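Long-range contact in multidrug resistance protein (Vibrio cholerae, PDB 1YC9), which probably forms a trimeric outer membrane efflux channel through which toxic compounds such as antibiotics leave the cell: residues A150-V164 / L206-L220. The protein carries 1 engineered substitution. Numbering follows the deposited sequence.
Sequences AYAELARLYANQETV and LLGIQESIQLQKNAL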
ATOM      1  N   ALA A 150     -10.753 -17.398   4.284  1.00 19.06           N
ATOM      2  CA  ALA A 150      -9.783 -18.419   3.918  1.00 19.69           C
ATOM      3  C   ALA A 150     -10.407 -19.821   4.106  1.00 20.65           C
ATOM      4  O   ALA A 150     -10.239 -20.702   3.262  1.00 19.46           O
ATOM      5  CB  ALA A 150      -8.498 -18.237   4.660  1.00 19.87           C
ATOM      6  N   TYR A 151     -11.252 -19.942   5.133  1.00 21.22           N
ATOM      7  CA  TYR A 151     -11.979 -21.151   5.428  1.00 20.72           C
ATOM      8  C   TYR A 151     -13.043 -21.463   4.390  1.00 21.13           C
ATOM      9  O   TYR A 151     -13.196 -22.617   3.980  1.00 20.31           O
ATOM     10  CB  TYR A 151     -12.567 -21.062   6.840  1.00 22.20           C
ATOM     11  CG  TYR A 151     -12.870 -22.391   7.493  1.00 21.89           C
ATOM     12  CD1 TYR A 151     -11.857 -23.187   8.003  1.00 23.03           C
ATOM     13  CD2 TYR A 151     -14.189 -22.824   7.632  1.00 23.16           C
ATOM     14  CE1 TYR A 151     -12.129 -24.401   8.614  1.00 24.21           C
ATOM     15  CE2 TYR A 151     -14.473 -24.009   8.252  1.00 24.80           C
ATOM     16  CZ  TYR A 151     -13.450 -24.794   8.736  1.00 25.17           C
ATOM     17  OH  TYR A 151     -13.748 -25.965   9.335  1.00 27.30           O
ATOM     18  N   ALA A 152     -13.743 -20.430   3.925  1.00 21.55           N
ATOM     19  CA  ALA A 152     -14.680 -20.533   2.858  1.00 21.60           C
ATOM     20  C   ALA A 152     -14.035 -21.122   1.619  1.00 21.80           C
ATOM     21  O   ALA A 152     -14.619 -21.969   0.953  1.00 20.09           O
ATOM     22  CB  ALA A 152     -15.298 -19.193   2.520  1.00 20.71           C
ATOM     23  N   GLU A 153     -12.821 -20.661   1.337  1.00 21.66           N
ATOM     24  CA  GLU A 153     -12.102 -21.142   0.201  1.00 21.61           C
ATOM     25  C   GLU A 153     -11.687 -22.591   0.417  1.00 21.45           C
ATOM     26  O   GLU A 153     -11.777 -23.396  -0.515  1.00 21.14           O
ATOM     27  CB  GLU A 153     -10.888 -20.259  -0.046  1.00 22.54           C
ATOM     28  CG  GLU A 153     -10.006 -20.709  -1.208  1.00 22.21           C
ATOM     29  CD  GLU A 153     -10.679 -20.765  -2.562  1.00 20.90           C
ATOM     30  OE1 GLU A 153      -9.981 -21.253  -3.475  1.00 21.08           O
ATOM     31  OE2 GLU A 153     -11.873 -20.416  -2.795  1.00 19.81           O
ATOM     32  N   LEU A 154     -11.229 -22.914   1.622  1.00 21.02           N
ATOM     33  CA  LEU A 154     -10.875 -24.301   1.957  1.00 21.37           C
ATOM     34  C   LEU A 154     -12.085 -25.207   1.674  1.00 21.94           C
ATOM     35  O   LEU A 154     -11.956 -26.253   1.059  1.00 22.81           O
ATOM     36  CB  LEU A 154     -10.423 -24.425   3.403  1.00 21.32           C
ATOM     37  CG  LEU A 154      -9.937 -25.807   3.801  1.00 22.06           C
ATOM     38  CD1 LEU A 154      -8.661 -26.160   3.015  1.00 21.32           C
ATOM     39  CD2 LEU A 154      -9.650 -25.895   5.264  1.00 24.70           C
ATOM     40  N   ALA A 155     -13.268 -24.792   2.101  1.00 21.26           N
ATOM     41  CA  ALA A 155     -14.488 -25.593   1.910  1.00 21.84           C
ATOM     42  C   ALA A 155     -14.810 -25.782   0.432  1.00 21.82           C
ATOM     43  O   ALA A 155     -15.265 -26.889   0.012  1.00 21.23           O
ATOM     44  CB  ALA A 155     -15.666 -24.952   2.618  1.00 21.46           C
ATOM     45  N   ARG A 156     -14.658 -24.689  -0.328  1.00 21.04           N
ATOM     46  CA  ARG A 156     -14.893 -24.680  -1.747  1.00 20.47           C
ATOM     47  C   ARG A 156     -13.945 -25.666  -2.415  1.00 20.35           C
ATOM     48  O   ARG A 156     -14.355 -26.394  -3.331  1.00 20.57           O
ATOM     49  CB  ARG A 156     -14.685 -23.313  -2.350  1.00 19.33           C
ATOM     50  CG  ARG A 156     -15.195 -23.151  -3.763  1.00 20.44           C
ATOM     51  CD  ARG A 156     -14.778 -21.871  -4.477  1.00 20.31           C
ATOM     52  NE  ARG A 156     -13.345 -21.857  -4.687  1.00 21.68           N
ATOM     53  CZ  ARG A 156     -12.707 -22.477  -5.669  1.00 23.09           C
ATOM     54  NH1 ARG A 156     -11.391 -22.419  -5.726  1.00 24.37           N
ATOM     55  NH2 ARG A 156     -13.354 -23.167  -6.584  1.00 22.22           N
ATOM     56  N   LEU A 157     -12.695 -25.650  -1.977  1.00 21.55           N
ATOM     57  CA  LEU A 157     -11.682 -26.545  -2.535  1.00 22.08           C
ATOM     58  C   LEU A 157     -12.023 -28.014  -2.257  1.00 22.03           C
ATOM     59  O   LEU A 157     -11.911 -28.878  -3.165  1.00 21.67           O
ATOM     60  CB  LEU A 157     -10.300 -26.179  -2.027  1.00 21.43           C
ATOM     61  CG  LEU A 157      -9.786 -24.900  -2.661  1.00 22.20           C
ATOM     62  CD1 LEU A 157      -8.566 -24.410  -1.853  1.00 22.11           C
ATOM     63  CD2 LEU A 157      -9.475 -25.072  -4.145  1.00 22.44           C
ATOM     64  N   TYR A 158     -12.428 -28.310  -1.034  1.00 23.33           N
ATOM     65  CA  TYR A 158     -12.808 -29.681  -0.656  1.00 23.83           C
ATOM     66  C   TYR A 158     -14.028 -30.127  -1.452  1.00 23.94           C
ATOM     67  O   TYR A 158     -14.072 -31.265  -1.894  1.00 24.11           O
ATOM     68  CB  TYR A 158     -13.092 -29.824   0.845  1.00 23.42           C
ATOM     69  CG  TYR A 158     -11.946 -30.276   1.673  1.00 23.82           C
ATOM     70  CD1 TYR A 158     -11.161 -29.347   2.370  1.00 23.42           C
ATOM     71  CD2 TYR A 158     -11.625 -31.614   1.788  1.00 26.28           C
ATOM     72  CE1 TYR A 158     -10.113 -29.743   3.165  1.00 26.88           C
ATOM     73  CE2 TYR A 158     -10.529 -32.037   2.602  1.00 28.79           C
ATOM     74  CZ  TYR A 158      -9.789 -31.080   3.288  1.00 28.50           C
ATOM     75  OH  TYR A 158      -8.744 -31.402   4.083  1.00 31.90           O
ATOM     76  N   ALA A 159     -14.982 -29.224  -1.707  1.00 22.77           N
ATOM     77  CA  ALA A 159     -16.126 -29.558  -2.552  1.00 23.55           C
ATOM     78  C   ALA A 159     -15.713 -29.883  -3.988  1.00 24.61           C
ATOM     79  O   ALA A 159     -16.218 -30.843  -4.578  1.00 22.64           O
ATOM     80  CB  ALA A 159     -17.194 -28.400  -2.547  1.00 24.39           C
ATOM     81  N   ASN A 160     -14.814 -29.065  -4.555  1.00 23.27           N
ATOM     82  CA  ASN A 160     -14.294 -29.331  -5.878  1.00 24.25           C
ATOM     83  C   ASN A 160     -13.492 -30.647  -5.889  1.00 23.76           C
ATOM     84  O   ASN A 160     -13.601 -31.402  -6.841  1.00 23.87           O
ATOM     85  CB  ASN A 160     -13.460 -28.157  -6.381  1.00 22.80           C
ATOM     86  CG  ASN A 160     -14.309 -27.082  -7.007  1.00 25.04           C
ATOM     87  OD1 ASN A 160     -14.501 -27.057  -8.188  1.00 27.00           O
ATOM     88  ND2 ASN A 160     -14.844 -26.180  -6.185  1.00 23.18           N
ATOM     89  N   GLN A 161     -12.780 -30.949  -4.799  1.00 22.57           N
ATOM     90  CA  GLN A 161     -12.107 -32.214  -4.684  1.00 23.60           C
ATOM     91  C   GLN A 161     -13.111 -33.379  -4.759  1.00 24.43           C
ATOM     92  O   GLN A 161     -12.900 -34.313  -5.515  1.00 24.52           O
ATOM     93  CB  GLN A 161     -11.290 -32.293  -3.428  1.00 23.12           C
ATOM     94  CG  GLN A 161     -10.630 -33.691  -3.213  1.00 25.37           C
ATOM     95  CD  GLN A 161      -9.905 -33.808  -1.903  1.00 24.31           C
ATOM     96  OE1 GLN A 161     -10.519 -33.791  -0.839  1.00 33.55           O
ATOM     97  NE2 GLN A 161      -8.618 -33.954  -1.970  1.00 25.11           N
ATOM     98  N   GLU A 162     -14.218 -33.303  -4.025  1.00 25.07           N
ATOM     99  CA  GLU A 162     -15.173 -34.407  -4.028  1.00 25.80           C
ATOM    100  C   GLU A 162     -15.747 -34.601  -5.435  1.00 24.83           C
ATOM    101  O   GLU A 162     -15.827 -35.735  -5.967  1.00 23.85           O
ATOM    102  CB  GLU A 162     -16.288 -34.129  -3.035  1.00 27.17           C
ATOM    103  CG  GLU A 162     -17.065 -35.362  -2.649  1.00 33.01           C
ATOM    104  CD  GLU A 162     -17.951 -35.102  -1.451  1.00 40.98           C
ATOM    105  OE1 GLU A 162     -19.019 -34.534  -1.688  1.00 46.73           O
ATOM    106  OE2 GLU A 162     -17.575 -35.452  -0.297  1.00 45.70           O
ATOM    107  N   THR A 163     -16.134 -33.502  -6.045  1.00 23.69           N
ATOM    108  CA  THR A 163     -16.712 -33.493  -7.391  1.00 24.46           C
ATOM    109  C   THR A 163     -15.779 -34.051  -8.476  1.00 24.81           C
ATOM    110  O   THR A 163     -16.181 -34.902  -9.330  1.00 23.80           O
ATOM    111  CB  THR A 163     -17.081 -32.067  -7.736  1.00 24.52           C
ATOM    112  OG1 THR A 163     -18.080 -31.611  -6.809  1.00 25.54           O
ATOM    113  CG2 THR A 163     -17.724 -31.941  -9.115  1.00 25.54           C
ATOM    114  N   VAL A 164     -14.531 -33.627  -8.409  1.00 23.58           N
ATOM    115  CA  VAL A 164     -13.551 -34.033  -9.418  1.00 24.14           C
ATOM    116  C   VAL A 164     -13.101 -35.501  -9.171  1.00 24.68           C
ATOM    117  O   VAL A 164     -12.933 -36.270 -10.123  1.00 25.04           O
ATOM    118  CB  VAL A 164     -12.386 -33.010  -9.516  1.00 22.82           C
ATOM    119  CG1 VAL A 164     -11.239 -33.524 -10.406  1.00 23.26           C
ATOM    120  CG2 VAL A 164     -12.877 -31.675 -10.055  1.00 24.47           C
ATOM    121  N   LEU A 206      -7.505 -32.894 -10.318  1.00 22.18           N
ATOM    122  CA  LEU A 206      -7.573 -33.318  -8.952  1.00 22.91           C
ATOM    123  C   LEU A 206      -6.288 -33.071  -8.148  1.00 23.24           C
ATOM    124  O   LEU A 206      -6.345 -32.633  -6.962  1.00 22.97           O
ATOM    125  CB  LEU A 206      -7.963 -34.790  -8.877  1.00 23.68           C
ATOM    126  CG  LEU A 206      -8.141 -35.394  -7.491  1.00 24.72           C
ATOM    127  CD1 LEU A 206      -9.206 -34.682  -6.697  1.00 24.34           C
ATOM    128  CD2 LEU A 206      -8.428 -36.925  -7.552  1.00 26.96           C
ATOM    129  N   LEU A 207      -5.135 -33.298  -8.789  1.00 21.73           N
ATOM    130  CA  LEU A 207      -3.890 -33.119  -8.107  1.00 22.62           C
ATOM    131  C   LEU A 207      -3.653 -31.631  -7.826  1.00 21.71           C
ATOM    132  O   LEU A 207      -3.186 -31.277  -6.743  1.00 22.20           O
ATOM    133  CB  LEU A 207      -2.745 -33.698  -8.921  1.00 22.78           C
ATOM    134  CG  LEU A 207      -2.696 -35.232  -8.958  1.00 24.35           C
ATOM    135  CD1 LEU A 207      -1.557 -35.621  -9.863  1.00 24.54           C
ATOM    136  CD2 LEU A 207      -2.502 -35.877  -7.574  1.00 25.07           C
ATOM    137  N   GLY A 208      -4.058 -30.802  -8.765  1.00 22.15           N
ATOM    138  CA  GLY A 208      -3.980 -29.357  -8.621  1.00 22.36           C
ATOM    139  C   GLY A 208      -4.880 -28.892  -7.479  1.00 22.00           C
ATOM    140  O   GLY A 208      -4.454 -28.076  -6.683  1.00 21.80           O
ATOM    141  N   ILE A 209      -6.106 -29.407  -7.406  1.00 21.34           N
ATOM    142  CA  ILE A 209      -6.993 -29.095  -6.313  1.00 21.27           C
ATOM    143  C   ILE A 209      -6.420 -29.500  -4.962  1.00 21.89           C
ATOM    144  O   ILE A 209      -6.514 -28.754  -3.956  1.00 21.34           O
ATOM    145  CB  ILE A 209      -8.348 -29.714  -6.512  1.00 20.75           C
ATOM    146  CG1 ILE A 209      -9.063 -29.090  -7.702  1.00 20.56           C
ATOM    147  CG2 ILE A 209      -9.189 -29.510  -5.293  1.00 22.48           C
ATOM    148  CD1 ILE A 209     -10.151 -29.982  -8.205  1.00 22.21           C
ATOM    149  N   GLN A 210      -5.827 -30.686  -4.925  1.00 21.34           N
ATOM    150  CA  GLN A 210      -5.238 -31.179  -3.703  1.00 21.78           C
ATOM    151  C   GLN A 210      -4.055 -30.319  -3.239  1.00 20.79           C
ATOM    152  O   GLN A 210      -3.915 -30.082  -2.062  1.00 20.70           O
ATOM    153  CB  GLN A 210      -4.877 -32.667  -3.854  1.00 23.18           C
ATOM    154  CG  GLN A 210      -6.161 -33.509  -3.904  1.00 24.63           C
ATOM    155  CD  GLN A 210      -5.908 -34.999  -4.127  1.00 26.27           C
ATOM    156  OE1 GLN A 210      -4.878 -35.371  -4.661  1.00 26.68           O
ATOM    157  NE2 GLN A 210      -6.845 -35.828  -3.700  1.00 26.46           N
ATOM    158  N   GLU A 211      -3.240 -29.870  -4.161  1.00 21.55           N
ATOM    159  CA  GLU A 211      -2.212 -28.896  -3.875  1.00 21.86           C
ATOM    160  C   GLU A 211      -2.827 -27.636  -3.279  1.00 21.38           C
ATOM    161  O   GLU A 211      -2.373 -27.205  -2.230  1.00 21.77           O
ATOM    162  CB  GLU A 211      -1.406 -28.550  -5.106  1.00 21.14           C
ATOM    163  CG  GLU A 211      -0.260 -27.594  -4.836  1.00 19.74           C
ATOM    164  CD  GLU A 211       0.568 -27.240  -6.082  1.00 21.43           C
ATOM    165  OE1 GLU A 211       0.541 -27.970  -7.126  1.00 21.24           O
ATOM    166  OE2 GLU A 211       1.266 -26.215  -6.020  1.00 21.36           O
ATOM    167  N   SER A 212      -3.809 -27.054  -3.959  1.00 21.33           N
ATOM    168  CA  SER A 212      -4.518 -25.865  -3.452  1.00 21.62           C
ATOM    169  C   SER A 212      -5.056 -26.055  -2.041  1.00 20.06           C
ATOM    170  O   SER A 212      -4.968 -25.150  -1.201  1.00 20.32           O
ATOM    171  CB  SER A 212      -5.651 -25.473  -4.385  1.00 22.01           C
ATOM    172  OG  SER A 212      -5.176 -25.185  -5.677  1.00 22.66           O
ATOM    173  N   ILE A 213      -5.610 -27.222  -1.758  1.00 21.08           N
ATOM    174  CA  ILE A 213      -6.110 -27.515  -0.409  1.00 20.55           C
ATOM    175  C   ILE A 213      -4.989 -27.378   0.593  1.00 21.22           C
ATOM    176  O   ILE A 213      -5.158 -26.745   1.654  1.00 21.25           O
ATOM    177  CB  ILE A 213      -6.786 -28.912  -0.333  1.00 19.56           C
ATOM    178  CG1 ILE A 213      -8.142 -28.871  -1.007  1.00 21.62           C
ATOM    179  CG2 ILE A 213      -6.898 -29.395   1.137  1.00 19.41           C
ATOM    180  CD1 ILE A 213      -8.881 -30.234  -1.215  1.00 23.23           C
ATOM    181  N   GLN A 214      -3.839 -27.975   0.287  1.00 20.26           N
ATOM    182  CA  GLN A 214      -2.731 -27.904   1.209  1.00 21.05           C
ATOM    183  C   GLN A 214      -2.177 -26.485   1.352  1.00 19.55           C
ATOM    184  O   GLN A 214      -1.876 -26.069   2.460  1.00 20.34           O
ATOM    185  CB  GLN A 214      -1.607 -28.873   0.854  1.00 20.28           C
ATOM    186  CG  GLN A 214      -0.442 -28.825   1.829  1.00 24.34           C
ATOM    187  CD  GLN A 214      -0.803 -29.281   3.252  1.00 28.98           C
ATOM    188  OE1 GLN A 214      -0.531 -28.556   4.239  1.00 30.37           O
ATOM    189  NE2 GLN A 214      -1.462 -30.442   3.360  1.00 30.15           N
ATOM    190  N   LEU A 215      -2.087 -25.748   0.243  1.00 20.14           N
ATOM    191  CA  LEU A 215      -1.717 -24.360   0.291  1.00 19.88           C
ATOM    192  C   LEU A 215      -2.679 -23.543   1.129  1.00 19.18           C
ATOM    193  O   LEU A 215      -2.263 -22.673   1.887  1.00 20.46           O
ATOM    194  CB  LEU A 215      -1.674 -23.761  -1.120  1.00 19.45           C
ATOM    195  CG  LEU A 215      -0.568 -24.307  -2.021  1.00 20.24           C
ATOM    196  CD1 LEU A 215      -0.703 -23.709  -3.396  1.00 20.40           C
ATOM    197  CD2 LEU A 215       0.861 -24.077  -1.419  1.00 21.14           C
ATOM    198  N   GLN A 216      -3.951 -23.837   1.009  1.00 19.22           N
ATOM    199  CA  GLN A 216      -4.949 -23.124   1.783  1.00 20.07           C
ATOM    200  C   GLN A 216      -4.858 -23.445   3.283  1.00 20.50           C
ATOM    201  O   GLN A 216      -5.013 -22.569   4.129  1.00 19.97           O
ATOM    202  CB  GLN A 216      -6.324 -23.440   1.282  1.00 19.77           C
ATOM    203  CG  GLN A 216      -7.340 -22.422   1.798  1.00 19.51           C
ATOM    204  CD  GLN A 216      -7.190 -21.021   1.169  1.00 24.11           C
ATOM    205  OE1 GLN A 216      -7.794 -20.112   1.649  1.00 28.69           O
ATOM    206  NE2 GLN A 216      -6.387 -20.870   0.115  1.00 27.05           N
ATOM    207  N   LYS A 217      -4.526 -24.676   3.621  1.00 21.57           N
ATOM    208  CA  LYS A 217      -4.236 -25.021   5.020  1.00 21.94           C
ATOM    209  C   LYS A 217      -3.004 -24.294   5.575  1.00 22.48           C
ATOM    210  O   LYS A 217      -3.004 -23.851   6.727  1.00 22.74           O
ATOM    211  CB  LYS A 217      -4.020 -26.513   5.205  1.00 22.80           C
ATOM    212  CG  LYS A 217      -5.271 -27.330   5.002  1.00 23.95           C
ATOM    213  CD  LYS A 217      -4.917 -28.824   4.963  1.00 25.06           C
ATOM    214  CE  LYS A 217      -6.208 -29.633   4.889  1.00 27.57           C
ATOM    215  NZ  LYS A 217      -5.995 -31.076   4.985  1.00 31.52           N
ATOM    216  N   ASN A 218      -1.964 -24.194   4.754  1.00 21.54           N
ATOM    217  CA  ASN A 218      -0.802 -23.434   5.106  1.00 21.19           C
ATOM    218  C   ASN A 218      -1.227 -21.978   5.411  1.00 19.83           C
ATOM    219  O   ASN A 218      -0.751 -21.403   6.391  1.00 19.69           O
ATOM    220  CB  ASN A 218       0.258 -23.448   4.014  1.00 21.39           C
ATOM    221  CG  ASN A 218       0.871 -24.839   3.769  1.00 23.60           C
ATOM    222  OD1 ASN A 218       0.628 -25.787   4.520  1.00 20.74           O
ATOM    223  ND2 ASN A 218       1.617 -24.951   2.713  1.00 22.09           N
ATOM    224  N   ALA A 219      -2.105 -21.407   4.593  1.00 20.03           N
ATOM    225  CA  ALA A 219      -2.470 -20.003   4.736  1.00 20.75           C
ATOM    226  C   ALA A 219      -3.261 -19.795   6.040  1.00 21.07           C
ATOM    227  O   ALA A 219      -3.058 -18.795   6.761  1.00 20.23           O
ATOM    228  CB  ALA A 219      -3.255 -19.504   3.538  1.00 21.85           C
ATOM    229  N   LEU A 220      -4.168 -20.722   6.298  1.00 20.69           N
ATOM    230  CA  LEU A 220      -4.933 -20.737   7.557  1.00 20.86           C
ATOM    231  C   LEU A 220      -4.025 -20.827   8.775  1.00 20.75           C
ATOM    232  O   LEU A 220      -4.187 -20.072   9.723  1.00 21.88           O
ATOM    233  CB  LEU A 220      -5.965 -21.845   7.576  1.00 20.61           C
ATOM    234  CG  LEU A 220      -7.241 -21.634   6.766  1.00 21.20           C
ATOM    235  CD1 LEU A 220      -8.030 -22.941   6.442  1.00 21.52           C
ATOM    236  CD2 LEU A 220      -8.190 -20.621   7.486  1.00 22.32           C
TER
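Ile213 fills the middle of this antiparallel helix pair, sitting among Leu154, Leu157, Tyr158 and Gln161 as a knob in a hole. Its CG1 methylene packs on Leu157 CB at 3.6 Å, while its two methyls share the Tyr158 ring, CG2 against CE1 at the rim and CD1 over one face. CD1 stands 4.2 Å from the ring centroid, a CH-pi contact, and also touches the Gln161 side chain. Isoleucine suits the place because its two branches leave CB in different directions, one methylene serving Leu157 and the methyls the tyrosine.

Tyr158 starts away from the partner helix, but chi1 of -94° swings its ring back, and Lys217 NZ, near the ring plane at the edge, donates to Tyr158 OH (2.9 Å). The two side chains cross at about a right angle; the lysine's extended chain gives the necessary reach, and NZ also bonds weakly to the backbone of Ile234.

Toward one end Leu154, its CG anti to the backbone N, brings its forked end among Ile213, Gln216, Lys217 and Leu220. Its CD2 meets Leu220 CD1 at 3.6 Å, and small Ala150 leaves room for Leu220 CD2. Toward the other, Ile209 nests among Leu157, Asn160, Gln161 and Val164, its CD1 3.7 Å from Val164 CG2.

The axes approach to 9.4 Å at 158°. Asn160 and Arg156 face helix 398-433, whereas Glu211 forms salt bridges to Arg369 and Arg421 of a neighbouring subunit. Such knobs-into-holes packing of antiparallel helices is characteristic of the coiled-coil hairpins in the periplasmic alpha-barrel of TolC-like outer membrane factors.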